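Glycosyltransferase (Streptomyces halstedii, PDB 3WAD) belongs to the GT-B glycosyltransferases, enzymes built from two Rossmann-like domains, each with a parallel sheet flanked by helices. Local coordinates at residues A140-A145 / H191-T196; L132-P137 / D182-K187; G144-R149 / R411-G416; L4-A9 / H32-P37; Q90-V95 / G158-H163. One frame throughout, in Å; residues are numbered along the deposited sequence.

Four of the five contacts are internal to the N-terminal Rossmann-like domain; contact 3 ties that domain to the last helix of the chain. Contact 4, between adjacent strands of the parallel sheet, closes first in sequence. Contact 3 reaches the same sheet, its centre about 18 Å away. Contacts 1 and 2 both use helix 135-141 and lie about 10 Å apart between centres, touching through Phe195 and Leu184, while contacts 1 and 3 share Gly144 and Ala145. Contact 5, about 27 Å from contact 4 between centres, joins helices 89-106 and 156-168 of the same domain. Contacts 1, 2 and 5 interleave along the chain, so distant stretches of sequence are woven into one domain.

Contact 1. Residues A140-A145 / H191-T196; sequences AEAVGA and HGVAFT
Glu141 of helix 135-141 and its neighbour Ala142 meet Val193, in the loop that follows helix 179-188. That helix closes with a Schellman motif in which Gly192, at positive phi, is the C-prime residue, and the turn delivers Val193 to Glu141 and Ala142. Both methyls of Val193 are used. CG1 lies anti to the backbone N (chi1 170°) and packs on Glu141 CB at 3.8 Å, whereas CG2 chiefly meets the Ala142 backbone N at 3.9 Å and stands 4.3 Å from Ala142 CB. Leu199 covers Glu141 and Val193 from helix 198-201. Farther along, Glu141 bends at chi2 so that its carboxylate passes Thr196; with Glu141 OE1 and Thr196 OG1 4.1 Å apart, the two are not bonded directly. Glu141 OE1 instead accepts a hydrogen bond from His147 NE2, and Thr196 OG1 bonds to Ser198 OG. The joint therefore rests on van der Waals packing across the segments, with each polar end satisfied by a residue outside the pair.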
# COMPACT_ATOMS: atom_id res chain seq x y z
N ALA B 140 0.86 -23.85 -5.44
CA ALA B 140 0.30 -24.10 -4.11
C ALA B 140 0.27 -25.56 -3.73
O ALA B 140 0.41 -25.88 -2.53
CB ALA B 140 -1.12 -23.57 -3.98
N GLU B 141 0.00 -26.39 -4.72
CA GLU B 141 -0.20 -27.80 -4.54
C GLU B 141 1.14 -28.56 -4.54
O GLU B 141 1.19 -29.72 -4.20
CB GLU B 141 -1.06 -28.34 -5.68
CG GLU B 141 -2.47 -27.76 -5.58
CD GLU B 141 -3.43 -28.63 -4.83
OE1 GLU B 141 -4.65 -28.27 -4.77
OE2 GLU B 141 -2.96 -29.69 -4.32
N ALA B 142 2.20 -27.90 -4.97
CA ALA B 142 3.50 -28.49 -4.87
C ALA B 142 3.90 -28.48 -3.39
O ALA B 142 4.82 -29.15 -3.00
CB ALA B 142 4.45 -27.74 -5.77
N VAL B 143 3.15 -27.82 -2.53
CA VAL B 143 3.58 -27.61 -1.16
C VAL B 143 2.39 -27.72 -0.15
O VAL B 143 2.46 -27.15 1.02
CB VAL B 143 4.45 -26.25 -0.99
CG1 VAL B 143 5.63 -26.16 -2.02
CG2 VAL B 143 3.62 -24.98 -1.04
N GLY B 144 1.28 -28.34 -0.61
CA GLY B 144 0.06 -28.47 0.20
C GLY B 144 -0.30 -27.18 0.89
O GLY B 144 -0.80 -27.14 2.08
N ALA B 145 -0.10 -26.05 0.18
CA ALA B 145 -0.77 -24.90 0.76
C ALA B 145 -2.17 -24.90 0.15
O ALA B 145 -2.35 -25.20 -1.04
CB ALA B 145 0.01 -23.57 0.48
N HIS B 191 5.88 -30.79 -11.99
CA HIS B 191 6.06 -30.35 -10.60
C HIS B 191 5.45 -31.36 -9.63
O HIS B 191 5.31 -31.05 -8.43
CB HIS B 191 5.46 -28.94 -10.46
CG HIS B 191 6.09 -27.98 -11.41
ND1 HIS B 191 5.39 -27.36 -12.43
CD2 HIS B 191 7.38 -27.63 -11.56
CE1 HIS B 191 6.23 -26.63 -13.14
NE2 HIS B 191 7.44 -26.78 -12.64
N GLY B 192 5.10 -32.54 -10.17
CA GLY B 192 4.45 -33.66 -9.45
C GLY B 192 3.06 -33.30 -8.93
O GLY B 192 2.64 -33.74 -7.84
N VAL B 193 2.32 -32.47 -9.68
CA VAL B 193 0.99 -32.00 -9.20
C VAL B 193 -0.00 -32.73 -10.05
O VAL B 193 0.05 -32.77 -11.35
CB VAL B 193 0.79 -30.44 -9.34
CG1 VAL B 193 -0.64 -29.98 -9.09
CG2 VAL B 193 1.69 -29.71 -8.42
N ALA B 194 -0.91 -33.36 -9.32
CA ALA B 194 -1.92 -34.24 -9.94
C ALA B 194 -3.13 -33.38 -10.24
O ALA B 194 -3.47 -32.53 -9.42
CB ALA B 194 -2.30 -35.38 -8.94
N PHE B 195 -3.83 -33.60 -11.36
CA PHE B 195 -5.17 -32.94 -11.48
C PHE B 195 -6.15 -33.24 -10.35
O PHE B 195 -6.46 -34.41 -10.11
CB PHE B 195 -5.85 -33.21 -12.81
CG PHE B 195 -7.14 -32.48 -12.94
CD1 PHE B 195 -7.15 -31.07 -13.19
CD2 PHE B 195 -8.37 -33.15 -12.72
CE1 PHE B 195 -8.35 -30.36 -13.27
CE2 PHE B 195 -9.61 -32.44 -12.82
CZ PHE B 195 -9.60 -31.05 -13.08
N THR B 196 -6.61 -32.22 -9.63
CA THR B 196 -7.81 -32.31 -8.82
C THR B 196 -8.71 -31.20 -9.32
O THR B 196 -8.21 -30.23 -9.93
CB THR B 196 -7.54 -31.96 -7.35
OG1 THR B 196 -6.70 -30.77 -7.28
CG2 THR B 196 -6.86 -33.12 -6.61

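Contact 2. Residues L132-P137 / D182-K187; sequences LTYAGP and DWLATK
Tyr134 sets the CB-CG end of its side chain against the indole of Trp183, a tightly packed part of this buried contact: Tyr134 CG lies 3.4 Å from Trp183 CH2. The two rings are tilted 59° to one another, neither stacked nor edge-to-face, and Trp183 CZ3 sits over the rim of one tyrosine face. Leu184 fills the angle between them, its CD2 3.8 Å from Tyr134 CD2 and also over a face of the indole. Lys187 is almost fully extended until its last torsion, chi4 59°, and lays CE 3.3 Å from Tyr134 O, a buried carbonyl oxygen with no hydrogen-bond partner in the model. The bend sends Lys187 NZ to Ala107 O and to a salt bridge with Glu104, whose carboxylate also accepts from Trp183 NE1; Tyr134 OH bonds to Val200 O. On the opposite flank of helix 179-188 the packing gives way to solvent. Asp182 and Thr186 are exposed there, and Thr186 OG1 turns back on its own helix, 2.8 Å from Asp182 O. An aromatic residue at the turn between strand 126-130 and helix 135-141 thus receives helix 179-188, at the start of a beta-alpha-beta crossover of the Rossmann-like domain.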
# COMPACT_ATOMS: atom_id res chain seq x y z
N LEU B 132 -7.54 -15.64 -13.35
CA LEU B 132 -7.00 -15.93 -14.67
C LEU B 132 -5.56 -16.40 -14.61
O LEU B 132 -4.94 -16.56 -15.68
CB LEU B 132 -7.09 -14.67 -15.55
CG LEU B 132 -8.53 -14.22 -15.84
CD1 LEU B 132 -8.59 -13.19 -17.03
CD2 LEU B 132 -9.44 -15.38 -16.16
N THR B 133 -4.99 -16.56 -13.41
CA THR B 133 -3.56 -16.84 -13.32
C THR B 133 -3.23 -18.30 -12.85
O THR B 133 -2.92 -18.53 -11.67
CB THR B 133 -2.87 -15.76 -12.37
OG1 THR B 133 -3.17 -14.43 -12.87
CG2 THR B 133 -1.33 -15.94 -12.41
N TYR B 134 -3.24 -19.25 -13.76
CA TYR B 134 -3.23 -20.68 -13.39
C TYR B 134 -1.88 -21.26 -12.98
O TYR B 134 -1.77 -22.45 -12.66
CB TYR B 134 -3.92 -21.55 -14.48
CG TYR B 134 -5.44 -21.57 -14.27
CD1 TYR B 134 -6.27 -20.55 -14.78
CD2 TYR B 134 -6.02 -22.55 -13.44
CE1 TYR B 134 -7.64 -20.56 -14.54
CE2 TYR B 134 -7.36 -22.57 -13.21
CZ TYR B 134 -8.17 -21.58 -13.75
OH TYR B 134 -9.52 -21.65 -13.46
N ALA B 135 -0.82 -20.46 -12.98
CA ALA B 135 0.34 -20.83 -12.18
C ALA B 135 0.08 -20.95 -10.64
O ALA B 135 0.64 -21.84 -9.95
CB ALA B 135 1.49 -19.85 -12.49
N GLY B 136 -0.81 -20.09 -10.12
CA GLY B 136 -1.22 -20.04 -8.70
C GLY B 136 -1.48 -21.42 -8.06
O GLY B 136 -0.78 -21.82 -7.08
N PRO B 137 -2.50 -22.15 -8.59
CA PRO B 137 -2.85 -23.45 -7.99
C PRO B 137 -1.76 -24.53 -8.17
O PRO B 137 -1.69 -25.36 -7.32
CB PRO B 137 -4.18 -23.84 -8.71
CG PRO B 137 -4.13 -23.10 -10.05
CD PRO B 137 -3.40 -21.78 -9.71
N ASP B 182 -7.09 -32.17 -18.99
CA ASP B 182 -5.93 -32.48 -19.80
C ASP B 182 -4.92 -31.31 -19.64
O ASP B 182 -3.73 -31.54 -19.45
CB ASP B 182 -6.30 -32.64 -21.24
CG ASP B 182 -7.14 -33.91 -21.51
OD1 ASP B 182 -7.48 -34.60 -20.53
OD2 ASP B 182 -7.47 -34.16 -22.69
N TRP B 183 -5.41 -30.08 -19.71
CA TRP B 183 -4.52 -28.90 -19.56
C TRP B 183 -3.78 -28.88 -18.25
O TRP B 183 -2.58 -28.83 -18.26
CB TRP B 183 -5.29 -27.61 -19.75
CG TRP B 183 -4.50 -26.38 -19.40
CD1 TRP B 183 -3.17 -26.05 -19.76
CD2 TRP B 183 -5.02 -25.25 -18.72
NE1 TRP B 183 -2.87 -24.79 -19.25
CE2 TRP B 183 -3.98 -24.29 -18.63
CE3 TRP B 183 -6.27 -24.97 -18.16
CZ2 TRP B 183 -4.17 -23.09 -17.96
CZ3 TRP B 183 -6.46 -23.77 -17.53
CH2 TRP B 183 -5.42 -22.82 -17.47
N LEU B 184 -4.52 -28.96 -17.14
CA LEU B 184 -3.97 -28.76 -15.82
C LEU B 184 -3.20 -29.98 -15.27
O LEU B 184 -2.26 -29.78 -14.49
CB LEU B 184 -5.02 -28.31 -14.81
CG LEU B 184 -5.62 -26.92 -15.05
CD1 LEU B 184 -6.79 -26.65 -14.11
CD2 LEU B 184 -4.55 -25.80 -14.86
N ALA B 185 -3.55 -31.19 -15.70
CA ALA B 185 -2.70 -32.35 -15.40
C ALA B 185 -1.32 -32.15 -16.07
O ALA B 185 -0.24 -32.36 -15.44
CB ALA B 185 -3.35 -33.64 -15.90
N THR B 186 -1.37 -31.78 -17.34
CA THR B 186 -0.17 -31.41 -18.11
C THR B 186 0.68 -30.28 -17.47
O THR B 186 1.91 -30.39 -17.37
CB THR B 186 -0.55 -30.93 -19.51
OG1 THR B 186 -1.07 -32.04 -20.23
CG2 THR B 186 0.69 -30.49 -20.34
N LYS B 187 0.02 -29.20 -17.11
CA LYS B 187 0.70 -28.08 -16.48
C LYS B 187 1.39 -28.53 -15.16
O LYS B 187 2.51 -28.09 -14.90
CB LYS B 187 -0.30 -26.99 -16.14
CG LYS B 187 0.34 -25.61 -15.76
CD LYS B 187 -0.80 -24.56 -15.73
CE LYS B 187 -0.30 -23.14 -15.51
NZ LYS B 187 0.62 -22.74 -16.54

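Contact 3. Residues G144-R149 / R411-G416; sequences GAPHVR and RVAERG
Pro146 packs on Val412, Pro146 CB lying 3.8 Å from Val412 CG1. The proline ring lies along the end of helix 402-415: Pro146 CG comes 3.8 Å from Ala413 CA and 4.3 Å from Ala413 CB, and Pro146 CD is 4.1 Å from Gly416 O. Gly416, the first residue to leave helical geometry, lets its backbone come close, its CA 5.4 Å from that of Pro146. One turn back along the helix from Gly416, Val412 carries CG1 anti to its own backbone N (chi1 163°), a setting that directs this methyl at both Pro146 and Val148; Val148 CG2 is 4.2 Å from it. No hydrogen bond spans the two segments, so they meet through van der Waals packing. Pro146 and Val148 are held in place by the sheet. Backbone hydrogen bonds link both to Val127, and Val148 also to Trp129. His147, between them, points away from the helix and is fixed through the hydrogen bond between its ND1 and Trp129 NE1. This return of the C-terminal helix to the N-terminal domain is a familiar feature of GT-B enzymes. Strand 147-150 lies between strands 126-130 and 204-206, and Val412 touches Leu126 and Thr204 on these flanking strands, which places the helix over the sheet face that bears Val148.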
# COMPACT_ATOMS: atom_id res chain seq x y z
N GLY B 144 1.28 -28.34 -0.61
CA GLY B 144 0.06 -28.47 0.20
C GLY B 144 -0.30 -27.18 0.89
O GLY B 144 -0.80 -27.14 2.08
N ALA B 145 -0.10 -26.05 0.18
CA ALA B 145 -0.77 -24.90 0.76
C ALA B 145 -2.17 -24.90 0.15
O ALA B 145 -2.35 -25.20 -1.04
CB ALA B 145 0.01 -23.57 0.48
N PRO B 146 -3.15 -24.55 0.96
CA PRO B 146 -4.48 -24.26 0.57
C PRO B 146 -4.36 -22.95 -0.34
O PRO B 146 -3.43 -22.10 -0.14
CB PRO B 146 -5.11 -23.92 1.87
CG PRO B 146 -3.89 -23.37 2.75
CD PRO B 146 -2.87 -24.20 2.37
N HIS B 147 -5.21 -22.82 -1.37
CA HIS B 147 -5.12 -21.63 -2.28
C HIS B 147 -6.51 -21.06 -2.52
O HIS B 147 -7.49 -21.81 -2.69
CB HIS B 147 -4.35 -21.97 -3.55
CG HIS B 147 -4.79 -23.25 -4.18
ND1 HIS B 147 -5.78 -23.30 -5.14
CD2 HIS B 147 -4.43 -24.53 -3.94
CE1 HIS B 147 -5.99 -24.56 -5.48
NE2 HIS B 147 -5.15 -25.32 -4.80
N VAL B 148 -6.59 -19.74 -2.51
CA VAL B 148 -7.84 -19.05 -2.70
C VAL B 148 -7.85 -18.41 -4.10
O VAL B 148 -6.91 -17.59 -4.44
CB VAL B 148 -7.98 -17.98 -1.67
CG1 VAL B 148 -9.26 -17.14 -1.94
CG2 VAL B 148 -8.02 -18.59 -0.30
N ARG B 149 -8.86 -18.79 -4.91
CA ARG B 149 -9.02 -18.22 -6.24
C ARG B 149 -9.73 -16.85 -6.08
O ARG B 149 -10.87 -16.79 -5.61
CB ARG B 149 -9.71 -19.22 -7.20
CG ARG B 149 -9.95 -18.66 -8.65
CD ARG B 149 -10.62 -19.69 -9.52
NE ARG B 149 -11.94 -19.97 -8.97
CZ ARG B 149 -13.09 -19.68 -9.58
NH1 ARG B 149 -13.11 -19.13 -10.81
NH2 ARG B 149 -14.23 -19.93 -8.93
N ARG B 411 -8.24 -18.45 8.70
CA ARG B 411 -8.95 -19.73 8.97
C ARG B 411 -8.78 -20.68 7.82
O ARG B 411 -8.74 -21.87 8.04
CB ARG B 411 -10.42 -19.53 9.33
CG ARG B 411 -10.57 -18.85 10.74
CD ARG B 411 -12.00 -18.70 11.22
NE ARG B 411 -12.26 -17.33 11.70
CZ ARG B 411 -12.87 -16.37 10.99
NH1 ARG B 411 -13.29 -16.61 9.75
NH2 ARG B 411 -13.06 -15.16 11.51
N VAL B 412 -8.67 -20.19 6.58
CA VAL B 412 -8.38 -21.09 5.43
C VAL B 412 -7.01 -21.68 5.58
O VAL B 412 -6.85 -22.88 5.34
CB VAL B 412 -8.39 -20.42 3.97
CG1 VAL B 412 -7.65 -21.33 2.91
CG2 VAL B 412 -9.76 -20.24 3.51
N ALA B 413 -6.01 -20.87 5.91
CA ALA B 413 -4.67 -21.48 5.94
C ALA B 413 -4.56 -22.41 7.15
O ALA B 413 -3.86 -23.42 7.06
CB ALA B 413 -3.58 -20.48 5.95
N GLU B 414 -5.27 -22.09 8.23
CA GLU B 414 -5.15 -22.95 9.45
C GLU B 414 -5.90 -24.27 9.30
O GLU B 414 -5.39 -25.27 9.71
CB GLU B 414 -5.59 -22.20 10.71
CG GLU B 414 -4.46 -21.31 11.22
CD GLU B 414 -4.89 -20.27 12.28
OE1 GLU B 414 -6.10 -20.20 12.66
OE2 GLU B 414 -3.99 -19.50 12.72
N ARG B 415 -7.12 -24.18 8.76
CA ARG B 415 -8.05 -25.31 8.47
C ARG B 415 -7.41 -26.16 7.42
O ARG B 415 -7.45 -27.38 7.50
CB ARG B 415 -9.45 -24.81 7.99
CG ARG B 415 -10.64 -24.88 9.05
CD ARG B 415 -12.00 -24.46 8.39
NE ARG B 415 -12.38 -23.08 8.75
CZ ARG B 415 -12.49 -22.03 7.92
NH1 ARG B 415 -12.82 -20.84 8.40
NH2 ARG B 415 -12.29 -22.15 6.61
N GLY B 416 -6.74 -25.50 6.47
CA GLY B 416 -5.86 -26.17 5.48
C GLY B 416 -4.57 -26.76 6.01
O GLY B 416 -3.65 -27.07 5.21

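Contact 4. Residues L4-A9 / H32-P37; sequences LMTVFA and HIASHP
Ala34 O is gripped twice, by the backbone N of Val7 at 3.2 Å and by Thr6 OG1, also at 3.2 Å, which comes from 49° above the carbonyl plane. Thr6 can do this because its hydroxyl lies anti to the backbone N (chi1 -177°). Farther back, Met5 bonds through both its backbone N and its O: the N donates to His32 O at 2.9 Å, and the O accepts from Ala34 N at 2.8 Å. These bonds join strands 2-6 and 30-35 in parallel, as neighbours linked by the first beta-alpha-beta crossover of the Rossmann-like domain, through helices 11-16 and 18-27. Leu4 CD1 packs 4.0 Å from Ala34 CB on the face covered by Leu115 of helix 109-122. On the other face Met5 and Ile33 lie side by side, with Leu14 of helix 11-16 against Ile33. Farther along, Ser35 OG donates to Val7 O at 2.6 Å and also bonds to Asn39 ND2. His36 brings the edge of its ring up to the backbone, where ND1 accepts a weak, bent bond (135° at the hydrogen) from Ala9 N at 3.1 Å.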
# COMPACT_ATOMS: atom_id res chain seq x y z
N LEU B 4 1.64 -16.06 -0.60
CA LEU B 4 2.11 -15.86 -1.94
C LEU B 4 0.89 -15.50 -2.84
O LEU B 4 0.04 -16.33 -3.13
CB LEU B 4 2.87 -17.10 -2.42
CG LEU B 4 3.37 -17.16 -3.84
CD1 LEU B 4 4.36 -15.97 -4.10
CD2 LEU B 4 4.00 -18.52 -4.26
N MET B 5 0.83 -14.26 -3.30
CA MET B 5 -0.23 -13.82 -4.22
C MET B 5 0.31 -13.74 -5.61
O MET B 5 1.46 -13.31 -5.80
CB MET B 5 -0.71 -12.45 -3.83
CG MET B 5 -1.13 -12.44 -2.32
SD MET B 5 -1.88 -10.87 -1.79
CE MET B 5 -3.43 -10.81 -2.74
N THR B 6 -0.47 -14.21 -6.59
CA THR B 6 0.08 -14.21 -7.91
C THR B 6 -0.98 -13.63 -8.89
O THR B 6 -2.16 -13.89 -8.74
CB THR B 6 0.64 -15.55 -8.28
OG1 THR B 6 1.24 -15.49 -9.59
CG2 THR B 6 -0.44 -16.67 -8.22
N VAL B 7 -0.52 -12.84 -9.84
CA VAL B 7 -1.43 -12.27 -10.84
C VAL B 7 -0.62 -12.15 -12.14
O VAL B 7 0.58 -11.80 -12.07
CB VAL B 7 -2.08 -10.94 -10.34
CG1 VAL B 7 -1.01 -9.90 -10.06
CG2 VAL B 7 -3.05 -10.35 -11.39
N PHE B 8 -1.22 -12.45 -13.31
CA PHE B 8 -0.54 -12.20 -14.58
C PHE B 8 -0.27 -10.66 -14.76
O PHE B 8 -0.88 -9.86 -14.07
CB PHE B 8 -1.25 -12.83 -15.80
CG PHE B 8 -2.52 -12.10 -16.21
CD1 PHE B 8 -2.50 -11.21 -17.30
CD2 PHE B 8 -3.70 -12.22 -15.45
CE1 PHE B 8 -3.71 -10.46 -17.65
CE2 PHE B 8 -4.90 -11.53 -15.79
CZ PHE B 8 -4.91 -10.67 -16.91
N ALA B 9 0.65 -10.27 -15.67
CA ALA B 9 1.05 -8.86 -15.80
C ALA B 9 -0.02 -8.00 -16.46
O ALA B 9 -0.10 -7.85 -17.71
CB ALA B 9 2.46 -8.70 -16.51
N HIS B 32 4.10 -11.62 -0.61
CA HIS B 32 4.82 -11.49 -1.85
C HIS B 32 3.82 -11.40 -3.03
O HIS B 32 2.88 -12.25 -3.14
CB HIS B 32 5.77 -12.69 -2.08
CG HIS B 32 6.99 -12.68 -1.20
ND1 HIS B 32 7.86 -13.75 -1.13
CD2 HIS B 32 7.50 -11.74 -0.38
CE1 HIS B 32 8.86 -13.46 -0.32
NE2 HIS B 32 8.64 -12.26 0.18
N ILE B 33 4.04 -10.44 -3.95
CA ILE B 33 3.22 -10.39 -5.18
C ILE B 33 4.07 -10.89 -6.34
O ILE B 33 5.07 -10.21 -6.76
CB ILE B 33 2.64 -8.92 -5.55
CG1 ILE B 33 2.13 -8.20 -4.29
CG2 ILE B 33 1.63 -8.98 -6.77
CD1 ILE B 33 0.87 -8.90 -3.59
N ALA B 34 3.70 -12.05 -6.86
CA ALA B 34 4.52 -12.61 -7.92
C ALA B 34 3.78 -12.32 -9.20
O ALA B 34 2.58 -12.60 -9.28
CB ALA B 34 4.66 -14.18 -7.72
N SER B 35 4.51 -11.84 -10.21
CA SER B 35 3.93 -11.53 -11.50
C SER B 35 5.08 -11.49 -12.49
O SER B 35 6.29 -11.53 -12.07
CB SER B 35 3.15 -10.19 -11.40
OG SER B 35 2.34 -9.89 -12.53
N HIS B 36 4.77 -11.47 -13.78
CA HIS B 36 5.80 -11.25 -14.82
C HIS B 36 6.60 -9.96 -14.59
O HIS B 36 6.12 -9.03 -13.94
CB HIS B 36 5.24 -11.27 -16.25
CG HIS B 36 4.27 -12.39 -16.52
ND1 HIS B 36 2.96 -12.36 -16.10
CD2 HIS B 36 4.41 -13.55 -17.21
CE1 HIS B 36 2.33 -13.44 -16.50
NE2 HIS B 36 3.18 -14.18 -17.20
N PRO B 37 7.84 -9.92 -15.10
CA PRO B 37 8.74 -8.77 -14.85
C PRO B 37 8.12 -7.44 -15.26
O PRO B 37 8.32 -6.42 -14.54
CB PRO B 37 9.98 -9.10 -15.69
CG PRO B 37 9.99 -10.61 -15.81
CD PRO B 37 8.53 -11.06 -15.73

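Contact 5. Residues Q90-V95 / G158-H163; sequences QYIHDV and GRMRDH
Met160 reaches across from helix 156-168 to Tyr91, Ile92 and Val95 of helix 89-106, an example of helix-helix packing through apolar side chains within the N-terminal Rossmann-like domain. The local axes approach to 10.2 Å and cross at -131°. Bends at chi2 (-87°) and chi3 swing the thioether so that Met160 CE settles 3.9 Å from Val95 CG2 and likewise 3.9 Å from Tyr91 CE2, meeting the phenol ring obliquely. Val95 CG2 itself sits over the rim of one face of Tyr91, so ring, isopropyl group and methyl form a continuous apolar patch; the phenol hydroxyl is held by Thr78 O. Ile92 crosses Met160 obliquely, its CG1 4.1 Å from Met160 SD. The same side chain meets His163 at about a right angle, Ile92 CD1 touching His163 CB at 3.8 Å, while His163 ND1 bonds to Arg166. The CG2 branch of Ile92 meets the facing backbone, 3.6 Å from Met160 O.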
# COMPACT_ATOMS: atom_id res chain seq x y z
N GLN B 90 -20.94 -29.44 -25.75
CA GLN B 90 -19.95 -29.20 -26.78
C GLN B 90 -19.40 -27.75 -26.77
O GLN B 90 -18.18 -27.51 -26.96
CB GLN B 90 -20.49 -29.46 -28.18
CG GLN B 90 -19.37 -29.64 -29.24
CD GLN B 90 -18.32 -30.74 -28.85
OE1 GLN B 90 -18.68 -31.92 -28.63
NE2 GLN B 90 -17.03 -30.34 -28.70
N TYR B 91 -20.29 -26.80 -26.60
CA TYR B 91 -19.88 -25.39 -26.52
C TYR B 91 -18.94 -25.10 -25.35
O TYR B 91 -17.91 -24.48 -25.53
CB TYR B 91 -21.10 -24.49 -26.37
CG TYR B 91 -20.75 -22.99 -26.28
CD1 TYR B 91 -20.38 -22.26 -27.41
CD2 TYR B 91 -20.77 -22.34 -25.06
CE1 TYR B 91 -20.07 -20.88 -27.32
CE2 TYR B 91 -20.48 -20.97 -24.95
CZ TYR B 91 -20.13 -20.25 -26.08
OH TYR B 91 -19.83 -18.92 -25.96
N ILE B 92 -19.31 -25.53 -24.14
CA ILE B 92 -18.49 -25.27 -22.94
C ILE B 92 -17.12 -26.02 -23.01
O ILE B 92 -16.03 -25.46 -22.73
CB ILE B 92 -19.31 -25.61 -21.71
CG1 ILE B 92 -20.46 -24.63 -21.65
CG2 ILE B 92 -18.44 -25.52 -20.41
CD1 ILE B 92 -21.38 -24.89 -20.50
N HIS B 93 -17.18 -27.26 -23.49
CA HIS B 93 -16.00 -28.00 -23.88
C HIS B 93 -15.04 -27.18 -24.75
O HIS B 93 -13.81 -27.11 -24.49
CB HIS B 93 -16.42 -29.27 -24.62
CG HIS B 93 -15.26 -30.03 -25.15
ND1 HIS B 93 -14.59 -29.64 -26.29
CD2 HIS B 93 -14.63 -31.14 -24.70
CE1 HIS B 93 -13.60 -30.48 -26.53
NE2 HIS B 93 -13.60 -31.40 -25.58
N ASP B 94 -15.58 -26.59 -25.81
CA ASP B 94 -14.73 -25.84 -26.73
C ASP B 94 -14.29 -24.50 -26.13
O ASP B 94 -13.21 -24.07 -26.43
CB ASP B 94 -15.34 -25.63 -28.11
CG ASP B 94 -15.67 -26.95 -28.84
OD1 ASP B 94 -15.11 -28.04 -28.50
OD2 ASP B 94 -16.51 -26.88 -29.79
N VAL B 95 -15.13 -23.87 -25.32
CA VAL B 95 -14.68 -22.70 -24.61
C VAL B 95 -13.43 -23.11 -23.76
O VAL B 95 -12.40 -22.44 -23.80
CB VAL B 95 -15.79 -22.05 -23.74
CG1 VAL B 95 -15.22 -21.03 -22.91
CG2 VAL B 95 -16.87 -21.32 -24.66
N GLY B 158 -16.59 -20.18 -13.23
CA GLY B 158 -17.20 -21.17 -12.30
C GLY B 158 -18.62 -21.53 -12.74
O GLY B 158 -19.02 -22.73 -12.73
N ARG B 159 -19.37 -20.50 -13.15
CA ARG B 159 -20.70 -20.71 -13.77
C ARG B 159 -20.68 -21.71 -14.97
O ARG B 159 -21.45 -22.69 -15.03
CB ARG B 159 -21.28 -19.36 -14.20
CG ARG B 159 -22.67 -19.46 -14.89
CD ARG B 159 -23.12 -18.09 -15.44
NE ARG B 159 -22.24 -17.61 -16.50
CZ ARG B 159 -22.30 -17.98 -17.78
NH1 ARG B 159 -23.22 -18.86 -18.22
NH2 ARG B 159 -21.44 -17.43 -18.66
N MET B 160 -19.76 -21.52 -15.91
CA MET B 160 -19.66 -22.47 -16.98
C MET B 160 -19.15 -23.83 -16.43
O MET B 160 -19.48 -24.89 -16.98
CB MET B 160 -18.64 -21.98 -18.06
CG MET B 160 -18.98 -20.61 -18.66
SD MET B 160 -20.09 -20.83 -20.05
CE MET B 160 -18.88 -20.72 -21.36
N ARG B 161 -18.24 -23.79 -15.46
CA ARG B 161 -17.65 -25.06 -15.01
C ARG B 161 -18.71 -25.96 -14.31
O ARG B 161 -18.70 -27.19 -14.46
CB ARG B 161 -16.48 -24.82 -14.05
CG ARG B 161 -15.91 -26.15 -13.56
CD ARG B 161 -15.27 -26.85 -14.72
NE ARG B 161 -14.37 -27.93 -14.30
CZ ARG B 161 -13.82 -28.82 -15.11
NH1 ARG B 161 -13.97 -28.72 -16.43
NH2 ARG B 161 -13.00 -29.78 -14.61
N ASP B 162 -19.57 -25.32 -13.55
CA ASP B 162 -20.68 -26.05 -12.89
C ASP B 162 -21.58 -26.72 -13.91
O ASP B 162 -21.85 -27.94 -13.76
CB ASP B 162 -21.46 -25.15 -11.99
CG ASP B 162 -20.71 -24.84 -10.74
OD1 ASP B 162 -19.67 -25.52 -10.41
OD2 ASP B 162 -21.13 -23.88 -10.10
N HIS B 163 -21.98 -25.97 -14.94
CA HIS B 163 -22.80 -26.51 -16.01
C HIS B 163 -22.06 -27.68 -16.63
O HIS B 163 -22.67 -28.74 -16.80
CB HIS B 163 -23.04 -25.51 -17.15
CG HIS B 163 -24.12 -24.51 -16.91
ND1 HIS B 163 -25.46 -24.82 -16.92
CD2 HIS B 163 -24.05 -23.16 -16.72
CE1 HIS B 163 -26.17 -23.73 -16.68
NE2 HIS B 163 -25.34 -22.71 -16.57